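Long-range contacts in periplasmic solute binding protein (Candidatus liberibacter, PDB 4CL2), which probably captures manganese or zinc in the periplasm as the solute-binding component of an ABC-type metal uptake system: residues A[60-65]-A[105-110]; A[220-225]-A[243-248]. All blocks are in the same frame, centred on the assembly; numbering follows the deposited sequence.

Contact 1 (A[60-65]-A[105-110]); sequences NGLHLE and PHAWMS. With MN (manganese (II) ion), chain L.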
ATOM      1  N   ASN A  60       3.321   7.781   5.226  1.00 14.52           N
ATOM      2  CA  ASN A  60       3.980   6.615   4.679  1.00 13.93           C
ATOM      3  C   ASN A  60       5.459   6.758   4.576  1.00 15.76           C
ATOM      4  O   ASN A  60       6.231   5.779   4.822  1.00 17.09           O
ATOM      5  CB  ASN A  60       3.484   6.370   3.251  1.00 12.97           C
ATOM      6  CG  ASN A  60       3.810   4.943   2.779  1.00 13.98           C
ATOM      7  OD1 ASN A  60       3.184   3.983   3.230  1.00 15.72           O
ATOM      8  ND2 ASN A  60       4.723   4.844   1.832  1.00 14.88           N
ATOM      9  N   GLY A  61       5.905   7.943   4.215  1.00 14.21           N
ATOM     10  CA  GLY A  61       7.276   8.129   3.763  1.00 17.26           C
ATOM     11  C   GLY A  61       7.508   7.392   2.481  1.00 17.61           C
ATOM     12  O   GLY A  61       6.560   7.160   1.700  1.00 16.51           O
ATOM     13  N   LEU A  62       8.773   7.035   2.221  1.00 17.17           N
ATOM     14  CA  LEU A  62       9.201   6.492   0.922  1.00 17.05           C
ATOM     15  C   LEU A  62       8.725   7.395  -0.235  1.00 20.61           C
ATOM     16  O   LEU A  62       8.268   6.926  -1.269  1.00 20.04           O
ATOM     17  CB  LEU A  62       8.754   5.041   0.778  1.00 16.83           C
ATOM     18  CG  LEU A  62       9.194   4.124   1.912  1.00 18.03           C
ATOM     19  CD1 LEU A  62       8.515   2.741   1.785  1.00 17.88           C
ATOM     20  CD2 LEU A  62      10.698   3.959   2.133  1.00 22.65           C
ATOM     21  N   HIS A  63       8.774   8.701   0.055  1.00 18.56           N
ATOM     22  CA  HIS A  63       8.374   9.768  -0.844  1.00 21.47           C
ATOM     23  C   HIS A  63       6.908   9.796  -1.265  1.00 20.38           C
ATOM     24  O   HIS A  63       6.602  10.537  -2.207  1.00 20.48           O
ATOM     25  CB  HIS A  63       9.285   9.774  -2.100  1.00 24.25           C
ATOM     26  CG  HIS A  63      10.685  10.148  -1.803  1.00 28.95           C
ATOM     27  ND1 HIS A  63      11.593  10.472  -2.783  1.00 36.81           N
ATOM     28  CD2 HIS A  63      11.345  10.285  -0.623  1.00 34.95           C
ATOM     29  CE1 HIS A  63      12.742  10.811  -2.224  1.00 36.59           C
ATOM     30  NE2 HIS A  63      12.616  10.723  -0.918  1.00 38.48           N
ATOM     31  N   LEU A  64       6.023   9.043  -0.622  1.00 17.90           N
ATOM     32  CA  LEU A  64       4.620   8.985  -1.069  1.00 17.65           C
ATOM     33  C   LEU A  64       4.015  10.400  -1.021  1.00 17.03           C
ATOM     34  O   LEU A  64       3.248  10.834  -1.918  1.00 18.71           O
ATOM     35  CB  LEU A  64       3.784   8.038  -0.230  1.00 16.63           C
ATOM     36  CG  LEU A  64       2.346   7.926  -0.648  1.00 15.94           C
ATOM     37  CD1 LEU A  64       2.263   7.253  -1.995  1.00 18.85           C
ATOM     38  CD2 LEU A  64       1.582   7.180   0.390  1.00 18.13           C
ATOM     39  N   GLU A  65       4.389  11.108   0.034  1.00 18.10           N
ATOM     40  CA  GLU A  65       3.869  12.444   0.306  1.00 17.30           C
ATOM     41  C   GLU A  65       4.666  13.578  -0.259  1.00 20.30           C
ATOM     42  O   GLU A  65       4.417  14.778   0.061  1.00 19.61           O
ATOM     43  CB  GLU A  65       3.692  12.629   1.837  1.00 18.96           C
ATOM     44  CG  GLU A  65       2.701  11.654   2.473  1.00 16.10           C
ATOM     45  CD  GLU A  65       3.283  10.312   2.930  1.00 16.38           C
ATOM     46  OE1 GLU A  65       4.541  10.180   2.995  1.00 17.86           O
ATOM     47  OE2 GLU A  65       2.441   9.461   3.285  1.00 16.02           O
ATOM     48  N   PRO A 105       7.165   3.413  -3.088  1.00 15.42           N
ATOM     49  CA  PRO A 105       6.464   3.635  -1.834  1.00 16.71           C
ATOM     50  C   PRO A 105       5.559   2.535  -1.314  1.00 15.54           C
ATOM     51  O   PRO A 105       5.076   2.616  -0.203  1.00 15.54           O
ATOM     52  CB  PRO A 105       5.596   4.864  -2.139  1.00 19.22           C
ATOM     53  CG  PRO A 105       5.395   4.818  -3.602  1.00 18.93           C
ATOM     54  CD  PRO A 105       6.617   4.227  -4.198  1.00 19.12           C
ATOM     55  N   HIS A 106       5.325   1.493  -2.108  1.00 15.40           N
ATOM     56  CA  HIS A 106       4.228   0.554  -1.907  1.00 13.58           C
ATOM     57  C   HIS A 106       4.546  -0.537  -0.858  1.00 14.73           C
ATOM     58  O   HIS A 106       4.206  -1.701  -1.052  1.00 13.78           O
ATOM     59  CB  HIS A 106       3.859  -0.145  -3.185  1.00 16.56           C
ATOM     60  CG  HIS A 106       3.402   0.803  -4.255  1.00 16.12           C
ATOM     61  ND1 HIS A 106       4.264   1.292  -5.223  1.00 18.44           N
ATOM     62  CD2 HIS A 106       2.163   1.258  -4.577  1.00 21.85           C
ATOM     63  CE1 HIS A 106       3.580   2.064  -6.069  1.00 20.92           C
ATOM     64  NE2 HIS A 106       2.311   2.057  -5.695  1.00 21.74           N
ATOM     65  N   ALA A 107       5.105  -0.117   0.241  1.00 15.34           N
ATOM     66  CA  ALA A 107       5.604  -1.070   1.280  1.00 12.68           C
ATOM     67  C   ALA A 107       4.462  -1.783   1.979  1.00 11.66           C
ATOM     68  O   ALA A 107       4.687  -2.889   2.546  1.00 14.94           O
ATOM     69  CB  ALA A 107       6.439  -0.294   2.307  1.00 14.40           C
ATOM     70  N   TRP A 108       3.254  -1.233   1.946  1.00 11.71           N
ATOM     71  CA  TRP A 108       2.100  -1.864   2.575  1.00 11.73           C
ATOM     72  C   TRP A 108       1.588  -3.164   1.946  1.00 11.71           C
ATOM     73  O   TRP A 108       0.814  -3.853   2.581  1.00 13.70           O
ATOM     74  CB  TRP A 108       0.910  -0.880   2.721  1.00 12.94           C
ATOM     75  CG  TRP A 108       0.403  -0.379   1.398  1.00 13.23           C
ATOM     76  CD1 TRP A 108      -0.487  -1.027   0.578  1.00 12.24           C
ATOM     77  CD2 TRP A 108       0.833   0.778   0.690  1.00 14.26           C
ATOM     78  NE1 TRP A 108      -0.679  -0.295  -0.586  1.00 14.90           N
ATOM     79  CE2 TRP A 108       0.141   0.799  -0.548  1.00 13.98           C
ATOM     80  CE3 TRP A 108       1.730   1.821   0.978  1.00 12.85           C
ATOM     81  CZ2 TRP A 108       0.279   1.833  -1.460  1.00 15.98           C
ATOM     82  CZ3 TRP A 108       1.880   2.849   0.087  1.00 14.61           C
ATOM     83  CH2 TRP A 108       1.162   2.868  -1.151  1.00 15.40           C
ATOM     84  N   MET A 109       2.070  -3.455   0.737  1.00 13.29           N
ATOM     85  CA  MET A 109       1.651  -4.664   0.003  1.00 11.92           C
ATOM     86  C   MET A 109       2.576  -5.825   0.402  1.00 14.53           C
ATOM     87  O   MET A 109       3.467  -6.212  -0.327  1.00 16.80           O
ATOM     88  CB  MET A 109       1.652  -4.468  -1.502  1.00 13.76           C
ATOM     89  CG  MET A 109       0.683  -3.428  -1.991  1.00 15.33           C
ATOM     90  SD  MET A 109      -1.030  -3.730  -1.601  1.00 16.16           S
ATOM     91  CE  MET A 109      -1.344  -5.328  -2.371  1.00 17.02           C
ATOM     92  N   SER A 110       2.438  -6.262   1.644  1.00 14.45           N
ATOM     93  CA  SER A 110       3.340  -7.223   2.239  1.00 13.55           C
ATOM     94  C   SER A 110       2.767  -7.600   3.600  1.00 14.31           C
ATOM     95  O   SER A 110       2.317  -6.757   4.381  1.00 14.56           O
ATOM     96  CB  SER A 110       4.761  -6.654   2.401  1.00 14.71           C
ATOM     97  OG  SER A 110       5.546  -7.234   3.433  1.00 13.23           O
TER
HETATM   98 MN    MN L1286       0.986   3.904  -6.480  0.50 44.99          MN
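The side-chain amide of N60 reaches across to the backbone of P105: ND2 donates to P105 O over 3.0 Å, meeting a lone pair in the carbonyl plane, with N-H...O at 152°. The other amide hydrogen goes to G61 O, which lies 3.0 Å from N60 ND2. With CG anti to the backbone N (chi1 -163°), the amide stands against the benzo edge of W108, their planes 75° apart and OD1 3.4 Å from CE3. That oxygen also accepts a hydrogen bond from Y117 OH, so an asparagine, with donor and acceptor on one flat group, suits a place between two loops.

Below the amide the contact is apolar. L62 sets CB over P105 and extends CD1 to A107, whose small methyl lets the leucine branch come within 3.7 Å of its CB. L64 crosses P105 at about a right angle, CD1 4.1 Å from the proline CB. G61 adopts a positive phi at the start of a type I' turn to L64, and E65 holds the turn's entry, its two carboxylate oxygens accepting from the backbone N of N60 and G61.

Next along the chain, H106 turns away from 60-65 and binds manganese through NE2 at 2.4 Å; its ND1 is hydrogen-bonded to N104, which, with the metal bond, helps fix the ring's rotation. P105 CG lies over one imidazole face. P105 O is satisfied by two donors, N60 ND2 and A107 N, and the imidazole so held and covered probably presents NE2 to the metal in a defined orientation.

Contact 2 (A[220-225]-A[243-248]); sequences SESTNS and VLYVDS. With MN (manganese (II) ion), chain L; SO4 (sulfate ion), chain F.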
ATOM      1  N   SER A 220      -3.647  -5.103 -14.119  1.00 18.72           N
ATOM      2  CA  SER A 220      -3.692  -3.656 -13.856  1.00 18.94           C
ATOM      3  C   SER A 220      -4.280  -3.348 -12.541  1.00 18.44           C
ATOM      4  O   SER A 220      -4.587  -4.258 -11.769  1.00 18.04           O
ATOM      5  CB  SER A 220      -4.391  -2.904 -15.012  1.00 22.32           C
ATOM      6  OG  SER A 220      -5.794  -3.246 -15.063  1.00 22.97           O
ATOM      7  N   GLU A 221      -4.391  -2.066 -12.198  1.00 17.43           N
ATOM      8  CA  GLU A 221      -4.778  -1.667 -10.898  1.00 17.54           C
ATOM      9  C   GLU A 221      -5.940  -0.655 -10.883  1.00 19.42           C
ATOM     10  O   GLU A 221      -6.261  -0.058 -11.879  1.00 19.82           O
ATOM     11  CB  GLU A 221      -3.567  -1.189 -10.085  1.00 19.45           C
ATOM     12  CG  GLU A 221      -2.437  -2.245 -10.043  1.00 23.53           C
ATOM     13  CD  GLU A 221      -1.423  -2.162 -11.195  1.00 23.26           C
ATOM     14  OE1 GLU A 221      -0.896  -1.132 -11.417  1.00 22.88           O
ATOM     15  OE2 GLU A 221      -1.148  -3.153 -11.851  1.00 20.81           O
ATOM     16  N   SER A 222      -6.547  -0.493  -9.715  1.00 21.66           N
ATOM     17  CA  SER A 222      -7.892   0.140  -9.664  1.00 23.52           C
ATOM     18  C   SER A 222      -7.830   1.645  -9.943  1.00 27.76           C
ATOM     19  O   SER A 222      -8.834   2.236 -10.357  1.00 27.18           O
ATOM     20  CB  SER A 222      -8.560  -0.077  -8.313  1.00 24.00           C
ATOM     21  OG  SER A 222      -7.835   0.555  -7.227  1.00 23.70           O
ATOM     22  N   THR A 223      -6.652   2.230  -9.842  1.00 21.57           N
ATOM     23  CA  THR A 223      -6.510   3.665 -10.180  1.00 22.60           C
ATOM     24  C   THR A 223      -5.792   3.958 -11.467  1.00 25.38           C
ATOM     25  O   THR A 223      -5.474   5.111 -11.712  1.00 28.68           O
ATOM     26  CB  THR A 223      -5.870   4.429  -9.037  1.00 24.77           C
ATOM     27  OG1 THR A 223      -4.492   4.059  -8.851  1.00 27.11           O
ATOM     28  CG2 THR A 223      -6.624   4.123  -7.759  1.00 26.55           C
ATOM     29  N   ASN A 224      -5.538   2.958 -12.296  1.00 21.07           N
ATOM     30  CA  ASN A 224      -4.934   3.215 -13.594  1.00 23.38           C
ATOM     31  C   ASN A 224      -5.662   2.537 -14.706  1.00 24.83           C
ATOM     32  O   ASN A 224      -6.661   1.889 -14.470  1.00 26.36           O
ATOM     33  CB  ASN A 224      -3.417   2.935 -13.557  1.00 25.28           C
ATOM     34  CG  ASN A 224      -3.079   1.506 -13.223  1.00 27.47           C
ATOM     35  OD1 ASN A 224      -3.798   0.571 -13.585  1.00 24.25           O
ATOM     36  ND2 ASN A 224      -1.942   1.320 -12.573  1.00 30.41           N
ATOM     37  N   SER A 225      -5.285   2.830 -15.958  1.00 24.67           N
ATOM     38  CA  SER A 225      -5.861   2.200 -17.097  1.00 25.18           C
ATOM     39  C   SER A 225      -5.438   0.757 -17.277  1.00 27.89           C
ATOM     40  O   SER A 225      -4.275   0.385 -17.030  1.00 28.93           O
ATOM     41  CB  SER A 225      -5.494   3.000 -18.388  1.00 28.94           C
ATOM     42  OG  SER A 225      -5.997   2.368 -19.532  1.00 29.93           O
ATOM     43  N   VAL A 243      -7.988  -6.570 -12.504  1.00 19.68           N
ATOM     44  CA  VAL A 243      -7.721  -5.413 -11.677  1.00 18.55           C
ATOM     45  C   VAL A 243      -7.421  -5.724 -10.238  1.00 17.14           C
ATOM     46  O   VAL A 243      -8.210  -6.381  -9.559  1.00 16.34           O
ATOM     47  CB  VAL A 243      -8.916  -4.433 -11.701  1.00 19.07           C
ATOM     48  CG1 VAL A 243      -8.620  -3.219 -10.858  1.00 18.87           C
ATOM     49  CG2 VAL A 243      -9.278  -4.005 -13.106  1.00 21.66           C
ATOM     50  N   LEU A 244      -6.286  -5.250  -9.735  1.00 15.61           N
ATOM     51  CA  LEU A 244      -5.926  -5.336  -8.322  1.00 16.98           C
ATOM     52  C   LEU A 244      -6.166  -3.999  -7.637  1.00 17.53           C
ATOM     53  O   LEU A 244      -6.168  -2.963  -8.253  1.00 16.30           O
ATOM     54  CB  LEU A 244      -4.441  -5.663  -8.119  1.00 15.31           C
ATOM     55  CG  LEU A 244      -3.979  -6.928  -8.868  1.00 15.40           C
ATOM     56  CD1 LEU A 244      -2.430  -7.102  -8.707  1.00 16.88           C
ATOM     57  CD2 LEU A 244      -4.677  -8.189  -8.357  1.00 16.71           C
ATOM     58  N   TYR A 245      -6.366  -4.075  -6.325  1.00 13.74           N
ATOM     59  CA  TYR A 245      -6.523  -2.853  -5.463  1.00 15.33           C
ATOM     60  C   TYR A 245      -5.238  -2.730  -4.650  1.00 14.21           C
ATOM     61  O   TYR A 245      -4.846  -3.615  -3.819  1.00 15.13           O
ATOM     62  CB  TYR A 245      -7.724  -3.005  -4.505  1.00 16.01           C
ATOM     63  CG  TYR A 245      -9.021  -2.795  -5.208  1.00 17.97           C
ATOM     64  CD1 TYR A 245      -9.550  -3.765  -5.981  1.00 20.84           C
ATOM     65  CD2 TYR A 245      -9.646  -1.557  -5.158  1.00 21.94           C
ATOM     66  CE1 TYR A 245     -10.714  -3.576  -6.679  1.00 25.81           C
ATOM     67  CE2 TYR A 245     -10.808  -1.355  -5.881  1.00 24.78           C
ATOM     68  CZ  TYR A 245     -11.318  -2.364  -6.622  1.00 27.87           C
ATOM     69  OH  TYR A 245     -12.491  -2.233  -7.372  1.00 36.98           O
ATOM     70  N   VAL A 246      -4.510  -1.639  -4.889  1.00 16.27           N
ATOM     71  CA  VAL A 246      -3.186  -1.422  -4.284  1.00 14.20           C
ATOM     72  C   VAL A 246      -2.926  -0.003  -3.753  1.00 16.83           C
ATOM     73  O   VAL A 246      -2.309   0.139  -2.696  1.00 20.47           O
ATOM     74  CB  VAL A 246      -2.035  -1.833  -5.207  1.00 15.86           C
ATOM     75  CG1 VAL A 246      -2.101  -3.300  -5.567  1.00 15.80           C
ATOM     76  CG2 VAL A 246      -1.995  -0.991  -6.459  1.00 18.03           C
ATOM     77  N   ASP A 247      -3.419   1.043  -4.423  1.00 16.07           N
ATOM     78  CA  ASP A 247      -2.998   2.423  -4.115  1.00 15.75           C
ATOM     79  C   ASP A 247      -3.966   3.182  -3.235  1.00 17.45           C
ATOM     80  O   ASP A 247      -3.623   4.250  -2.755  1.00 17.41           O
ATOM     81  CB  ASP A 247      -2.791   3.204  -5.399  1.00 16.87           C
ATOM     82  CG  ASP A 247      -1.487   2.837  -6.103  1.00 21.21           C
ATOM     83  OD1 ASP A 247      -0.609   2.292  -5.431  1.00 27.01           O
ATOM     84  OD2 ASP A 247      -1.423   3.083  -7.325  1.00 24.56           O
ATOM     85  N   SER A 248      -5.191   2.672  -3.088  1.00 15.99           N
ATOM     86  CA  SER A 248      -6.249   3.320  -2.320  1.00 17.68           C
ATOM     87  C   SER A 248      -7.210   2.264  -1.885  1.00 17.88           C
ATOM     88  O   SER A 248      -7.420   1.295  -2.611  1.00 16.88           O
ATOM     89  CB  SER A 248      -6.968   4.305  -3.238  1.00 19.26           C
ATOM     90  OG  SER A 248      -8.104   4.907  -2.614  1.00 20.38           O
TER
HETATM   91 MN    MN L1286       0.986   3.904  -6.480  0.50 44.99          MN
HETATM   92  S   SO4 F1280     -13.811   1.659  -6.225  0.60 35.03           S
HETATM   93  O1  SO4 F1280     -12.671   1.174  -7.002  0.60 45.86           O
HETATM   94  O2  SO4 F1280     -14.546   2.500  -7.201  0.60 50.22           O
HETATM   95  O3  SO4 F1280     -13.420   2.487  -5.090  0.60 41.29           O
HETATM   96  O4  SO4 F1280     -14.767   0.578  -5.840  0.60 31.03           O
HETATM   97  O   HOH W   1      -5.231   0.593  -6.797  1.00 14.89           O
HETATM   98  O   HOH W   2      -8.690   1.690  -5.126  1.00 36.22           O
HETATM   99  O   HOH W   3      -3.853   1.604  -8.764  1.00 24.09           O
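Strands 217-221 and 239-244 run parallel where they meet, S220 bridging V243 and E221 bridging L244, with L244 N donating to S220 O at 2.8 Å and 168°, before a weak bond from S222 N to L244 O ends the pairing. V243 and S220 share one face of the sheet, where V243 CG1 spreads under the backbone of S222, 3.6 Å from its N. On the other face E221 lays its CG against CG2 of V246, 3.8 Å away, while its carboxylate goes on to the backbone N of S171 and E172. N224 ND2 also reaches E221 OE1, approaching from above the carboxylate plane, and N224 OD1 accepts from E221 N; one asparagine amide thereby braces the type I turn from E221 to N224.

The two strands and helix 227-236 form a beta-alpha-beta unit, and both segments leave its strands at their C-terminal ends, the usual place for ligand-binding loops in parallel alpha/beta folds. There S222 puts CB over one face of the Y245 ring, a CH-pi contact 3.8 Å from the centroid. Its OG sits between the backbone N and the carbonyl carbon (chi1 64°) and meets two waters, which continue to D247 N and S248 O; a small hydroxyl residue can serve both ring and water. A sulfate, probably from the crystallisation liquor, lies at the edge of the same ring.

T223 OG1 is 3.6 Å from D247 OD2, and a water hydrogen-bonded to both links them. D247 binds manganese through its carboxylate, OD1 at 2.5 Å, with OD2 at a longer 2.7 Å, while H106 and E172 supply the other protein ligands.

In the fold
The centres of contacts 1 and 2 are about 15 Å apart, yet each supplies a ligand to the same manganese: H106 from 105-110 and D247 from 243-248, with H106 NE2 and D247 OD1 only 2.9 Å apart at the metal. E172 is the third protein ligand seen here; H39 is a ligand in another structure of this protein. A probable second-shell hydrogen bond, W108 NE1 to V246 O at 2.7 Å, joins the segments directly, beside the packing of M109 CE on V246 CG1. Metal and indole thus couple contact 1, in the loops that follow strands 56-59 and 80-83, to the beta-alpha-beta unit of contact 2.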